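Local coordinates for hypothetical UPF0204 protein AF0625 (Archaeoglobus fulgidus, PDB 1YQE) that probably hydrolyses D-aminoacyl-tRNAs to free tRNA and D-amino acids, as a zinc-dependent deacylase of the DtdA family, at residues Arg79-Asp84 with Glu162-Arg167. Residues are numbered along the deposited sequence; the frame is centred on the assembly and turned at random.
Sequences RHSSKD and EEWKDR. With POP (pyrophosphate 2-), chain B.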
ATOM      1  N   ARG A  79     -10.919  -0.734   5.686  1.00 22.32           N
ATOM      2  CA  ARG A  79     -11.646  -1.875   5.171  1.00 22.38           C
ATOM      3  C   ARG A  79     -11.502  -1.834   3.654  1.00 20.49           C
ATOM      4  O   ARG A  79     -11.100  -0.814   3.084  1.00 18.97           O
ATOM      5  CB  ARG A  79     -13.125  -1.764   5.542  1.00 24.70           C
ATOM      6  CG  ARG A  79     -13.788  -0.498   5.024  1.00 30.18           C
ATOM      7  CD  ARG A  79     -15.256  -0.445   5.412  1.00 31.81           C
ATOM      8  NE  ARG A  79     -15.840   0.868   5.162  1.00 35.49           N
ATOM      9  CZ  ARG A  79     -16.022   1.395   3.958  1.00 37.62           C
ATOM     10  NH1 ARG A  79     -15.668   0.720   2.874  1.00 39.67           N
ATOM     11  NH2 ARG A  79     -16.553   2.604   3.837  1.00 38.67           N
ATOM     12  N   HIS A  80     -11.809  -2.953   3.008  1.00 19.08           N
ATOM     13  CA  HIS A  80     -11.775  -3.029   1.554  1.00 22.12           C
ATOM     14  C   HIS A  80     -13.153  -3.520   1.126  1.00 22.70           C
ATOM     15  O   HIS A  80     -13.603  -4.575   1.570  1.00 22.45           O
ATOM     16  CB  HIS A  80     -10.704  -4.007   1.060  1.00 20.36           C
ATOM     17  CG  HIS A  80     -10.818  -4.325  -0.400  1.00 22.91           C
ATOM     18  ND1 HIS A  80     -10.723  -3.361  -1.382  1.00 23.53           N
ATOM     19  CD2 HIS A  80     -11.082  -5.489  -1.042  1.00 22.81           C
ATOM     20  CE1 HIS A  80     -10.927  -3.916  -2.563  1.00 24.42           C
ATOM     21  NE2 HIS A  80     -11.148  -5.207  -2.385  1.00 25.14           N
ATOM     22  N   SER A  81     -13.825  -2.750   0.278  1.00 24.30           N
ATOM     23  CA  SER A  81     -15.151  -3.131  -0.187  1.00 25.80           C
ATOM     24  C   SER A  81     -15.090  -3.637  -1.624  1.00 26.73           C
ATOM     25  O   SER A  81     -14.537  -2.977  -2.498  1.00 27.52           O
ATOM     26  CB  SER A  81     -16.102  -1.932  -0.092  1.00 28.66           C
ATOM     27  OG  SER A  81     -17.422  -2.299  -0.456  1.00 31.01           O
ATOM     28  N   SER A  82     -15.653  -4.815  -1.864  1.00 28.22           N
ATOM     29  CA  SER A  82     -15.654  -5.390  -3.202  1.00 30.26           C
ATOM     30  C   SER A  82     -16.908  -6.211  -3.442  1.00 30.93           C
ATOM     31  O   SER A  82     -17.430  -6.850  -2.526  1.00 29.27           O
ATOM     32  CB  SER A  82     -14.419  -6.270  -3.408  1.00 31.39           C
ATOM     33  OG  SER A  82     -14.398  -6.810  -4.718  1.00 32.70           O
ATOM     34  N   LYS A  83     -17.387  -6.183  -4.682  1.00 32.12           N
ATOM     35  CA  LYS A  83     -18.585  -6.915  -5.063  1.00 32.96           C
ATOM     36  C   LYS A  83     -18.337  -8.417  -5.167  1.00 33.63           C
ATOM     37  O   LYS A  83     -19.286  -9.197  -5.254  1.00 35.13           O
ATOM     38  CB  LYS A  83     -19.122  -6.379  -6.396  1.00 35.01           C
ATOM     39  CG  LYS A  83     -18.103  -6.368  -7.528  1.00 35.84           C
ATOM     40  CD  LYS A  83     -18.690  -5.744  -8.785  1.00 37.67           C
ATOM     41  CE  LYS A  83     -17.650  -5.606  -9.887  1.00 39.47           C
ATOM     42  NZ  LYS A  83     -17.160  -6.924 -10.379  1.00 41.90           N
ATOM     43  N   ASP A  84     -17.070  -8.825  -5.166  1.00 33.05           N
ATOM     44  CA  ASP A  84     -16.753 -10.246  -5.251  1.00 32.39           C
ATOM     45  C   ASP A  84     -16.977 -10.930  -3.907  1.00 31.63           C
ATOM     46  O   ASP A  84     -17.013 -12.153  -3.825  1.00 32.03           O
ATOM     47  CB  ASP A  84     -15.308 -10.472  -5.724  1.00 33.02           C
ATOM     48  CG  ASP A  84     -14.270  -9.832  -4.811  1.00 35.80           C
ATOM     49  OD1 ASP A  84     -14.363  -9.987  -3.571  1.00 33.71           O
ATOM     50  OD2 ASP A  84     -13.343  -9.182  -5.344  1.00 37.14           O
ATOM     51  N   GLU A 162     -18.982  -8.551   6.857  1.00 34.51           N
ATOM     52  CA  GLU A 162     -18.672  -9.782   7.573  1.00 35.58           C
ATOM     53  C   GLU A 162     -17.193  -9.815   7.938  1.00 34.85           C
ATOM     54  O   GLU A 162     -16.821 -10.189   9.053  1.00 35.64           O
ATOM     55  CB  GLU A 162     -19.016 -11.001   6.717  1.00 38.99           C
ATOM     56  CG  GLU A 162     -20.457 -11.455   6.847  1.00 45.72           C
ATOM     57  CD  GLU A 162     -20.814 -11.818   8.276  1.00 48.60           C
ATOM     58  OE1 GLU A 162     -20.080 -12.630   8.882  1.00 50.36           O
ATOM     59  OE2 GLU A 162     -21.828 -11.295   8.791  1.00 50.66           O
ATOM     60  N   GLU A 163     -16.352  -9.416   6.991  1.00 31.98           N
ATOM     61  CA  GLU A 163     -14.914  -9.405   7.211  1.00 29.41           C
ATOM     62  C   GLU A 163     -14.454  -8.177   7.995  1.00 27.67           C
ATOM     63  O   GLU A 163     -13.522  -8.262   8.794  1.00 26.23           O
ATOM     64  CB  GLU A 163     -14.175  -9.472   5.871  1.00 28.88           C
ATOM     65  CG  GLU A 163     -14.393 -10.756   5.082  1.00 28.90           C
ATOM     66  CD  GLU A 163     -15.805 -10.887   4.539  1.00 31.11           C
ATOM     67  OE1 GLU A 163     -16.264  -9.952   3.851  1.00 28.56           O
ATOM     68  OE2 GLU A 163     -16.452 -11.927   4.792  1.00 30.99           O
ATOM     69  N   TRP A 164     -15.106  -7.039   7.777  1.00 26.67           N
ATOM     70  CA  TRP A 164     -14.721  -5.818   8.477  1.00 27.99           C
ATOM     71  C   TRP A 164     -14.905  -5.949   9.988  1.00 28.53           C
ATOM     72  O   TRP A 164     -14.158  -5.360  10.768  1.00 27.57           O
ATOM     73  CB  TRP A 164     -15.532  -4.620   7.973  1.00 27.63           C
ATOM     74  CG  TRP A 164     -15.565  -4.462   6.478  1.00 27.02           C
ATOM     75  CD1 TRP A 164     -14.642  -4.913   5.576  1.00 27.36           C
ATOM     76  CD2 TRP A 164     -16.576  -3.794   5.717  1.00 27.85           C
ATOM     77  NE1 TRP A 164     -15.019  -4.570   4.297  1.00 27.11           N
ATOM     78  CE2 TRP A 164     -16.203  -3.884   4.355  1.00 26.95           C
ATOM     79  CE3 TRP A 164     -17.764  -3.129   6.052  1.00 26.90           C
ATOM     80  CZ2 TRP A 164     -16.976  -3.332   3.329  1.00 28.62           C
ATOM     81  CZ3 TRP A 164     -18.534  -2.578   5.030  1.00 28.59           C
ATOM     82  CH2 TRP A 164     -18.136  -2.685   3.685  1.00 28.09           C
ATOM     83  N   LYS A 165     -15.899  -6.726  10.399  1.00 29.54           N
ATOM     84  CA  LYS A 165     -16.173  -6.915  11.817  1.00 31.59           C
ATOM     85  C   LYS A 165     -15.391  -8.086  12.407  1.00 31.75           C
ATOM     86  O   LYS A 165     -15.460  -8.341  13.611  1.00 32.83           O
ATOM     87  CB  LYS A 165     -17.671  -7.143  12.034  1.00 34.32           C
ATOM     88  CG  LYS A 165     -18.550  -5.980  11.599  1.00 36.41           C
ATOM     89  CD  LYS A 165     -20.011  -6.254  11.921  1.00 40.06           C
ATOM     90  CE  LYS A 165     -20.891  -5.064  11.572  1.00 42.88           C
ATOM     91  NZ  LYS A 165     -20.445  -3.820  12.265  1.00 44.51           N
ATOM     92  N   ASP A 166     -14.644  -8.789  11.558  1.00 30.87           N
ATOM     93  CA  ASP A 166     -13.861  -9.942  11.990  1.00 29.53           C
ATOM     94  C   ASP A 166     -12.751  -9.495  12.938  1.00 29.90           C
ATOM     95  O   ASP A 166     -11.763  -8.894  12.514  1.00 29.09           O
ATOM     96  CB  ASP A 166     -13.260 -10.646  10.769  1.00 29.51           C
ATOM     97  CG  ASP A 166     -12.728 -12.032  11.092  1.00 25.49           C
ATOM     98  OD1 ASP A 166     -12.047 -12.184  12.122  1.00 24.51           O
ATOM     99  OD2 ASP A 166     -12.982 -12.969  10.305  1.00 26.57           O
ATOM    100  N   ARG A 167     -12.919  -9.798  14.223  1.00 29.48           N
ATOM    101  CA  ARG A 167     -11.948  -9.422  15.246  1.00 30.70           C
ATOM    102  C   ARG A 167     -10.563 -10.024  15.036  1.00 28.87           C
ATOM    103  O   ARG A 167      -9.556  -9.326  15.140  1.00 27.90           O
ATOM    104  CB  ARG A 167     -12.456  -9.832  16.630  1.00 33.13           C
ATOM    105  CG  ARG A 167     -12.733  -8.674  17.578  1.00 38.49           C
ATOM    106  CD  ARG A 167     -13.880  -7.803  17.086  1.00 41.25           C
ATOM    107  NE  ARG A 167     -14.335  -6.876  18.120  1.00 45.74           N
ATOM    108  CZ  ARG A 167     -15.303  -5.981  17.952  1.00 46.79           C
ATOM    109  NH1 ARG A 167     -15.926  -5.882  16.784  1.00 49.12           N
ATOM    110  NH2 ARG A 167     -15.654  -5.187  18.954  1.00 49.30           N
TER
HETATM  111  P1  POP B3000     -14.030   2.334   0.358  1.00 83.03           P
HETATM  112  O1  POP B3000     -15.336   1.585   0.150  1.00 81.98           O
HETATM  113  O2  POP B3000     -14.016   2.895   1.785  1.00 82.26           O
HETATM  114  O3  POP B3000     -13.901   3.504  -0.606  1.00 82.66           O
HETATM  115  O   POP B3000     -12.717   1.321   0.255  1.00 82.09           O
HETATM  116  P2  POP B3000     -12.116   0.704  -1.166  1.00 82.67           P
HETATM  117  O4  POP B3000     -12.942   1.068  -2.370  1.00 81.93           O
HETATM  118  O5  POP B3000     -12.022  -0.782  -1.055  1.00 81.57           O
HETATM  119  O6  POP B3000     -10.622   1.302  -1.217  1.00 82.05           O
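Trp-164 lays one face of its indole against the side chain of Arg-79, and this stacking makes up most of the contact. Arg-79 CD sits over the centre of the six-membered ring, a CH-pi contact 3.6 Å from the centroid, while CB rests 3.5 Å from Trp-164 CD1. With CG between the backbone N and the carbonyl carbon (chi1 58°) and the chain extended from there to NE, the arginine runs across the indole. Its CZ ends 4.9 Å from the six-membered centroid in a cation-pi contact, the guanidinium tilted 36° to the ring.

At the indole edge, Trp-164 NE1 donates a nearly straight hydrogen bond to His-80 O (3.1 Å, 161°); the acceptor lies close to the ring plane, though NE1 stands above the carbonyl plane. Ser-81 CB packs at the same edge, against CZ2.

The same three residues bind the pyrophosphate. Arg-79 NH1 donates to pyrophosphate O1 (2.9 Å), while Ser-81 N (3.0 Å) and, weakly, His-80 ND1 both donate to pyrophosphate O5; Arg-54 also grips the anion. An alanine in place of Trp-164 would probably leave the Arg-79 aliphatic chain without its flat support and His-80 O without its indole donor.

Trp-164, on short helix 161-164, thus acts as a second-shell residue, backing the end of sheet strand 73-81 where Arg-79, His-80 and Ser-81 contribute to the pyrophosphate pocket.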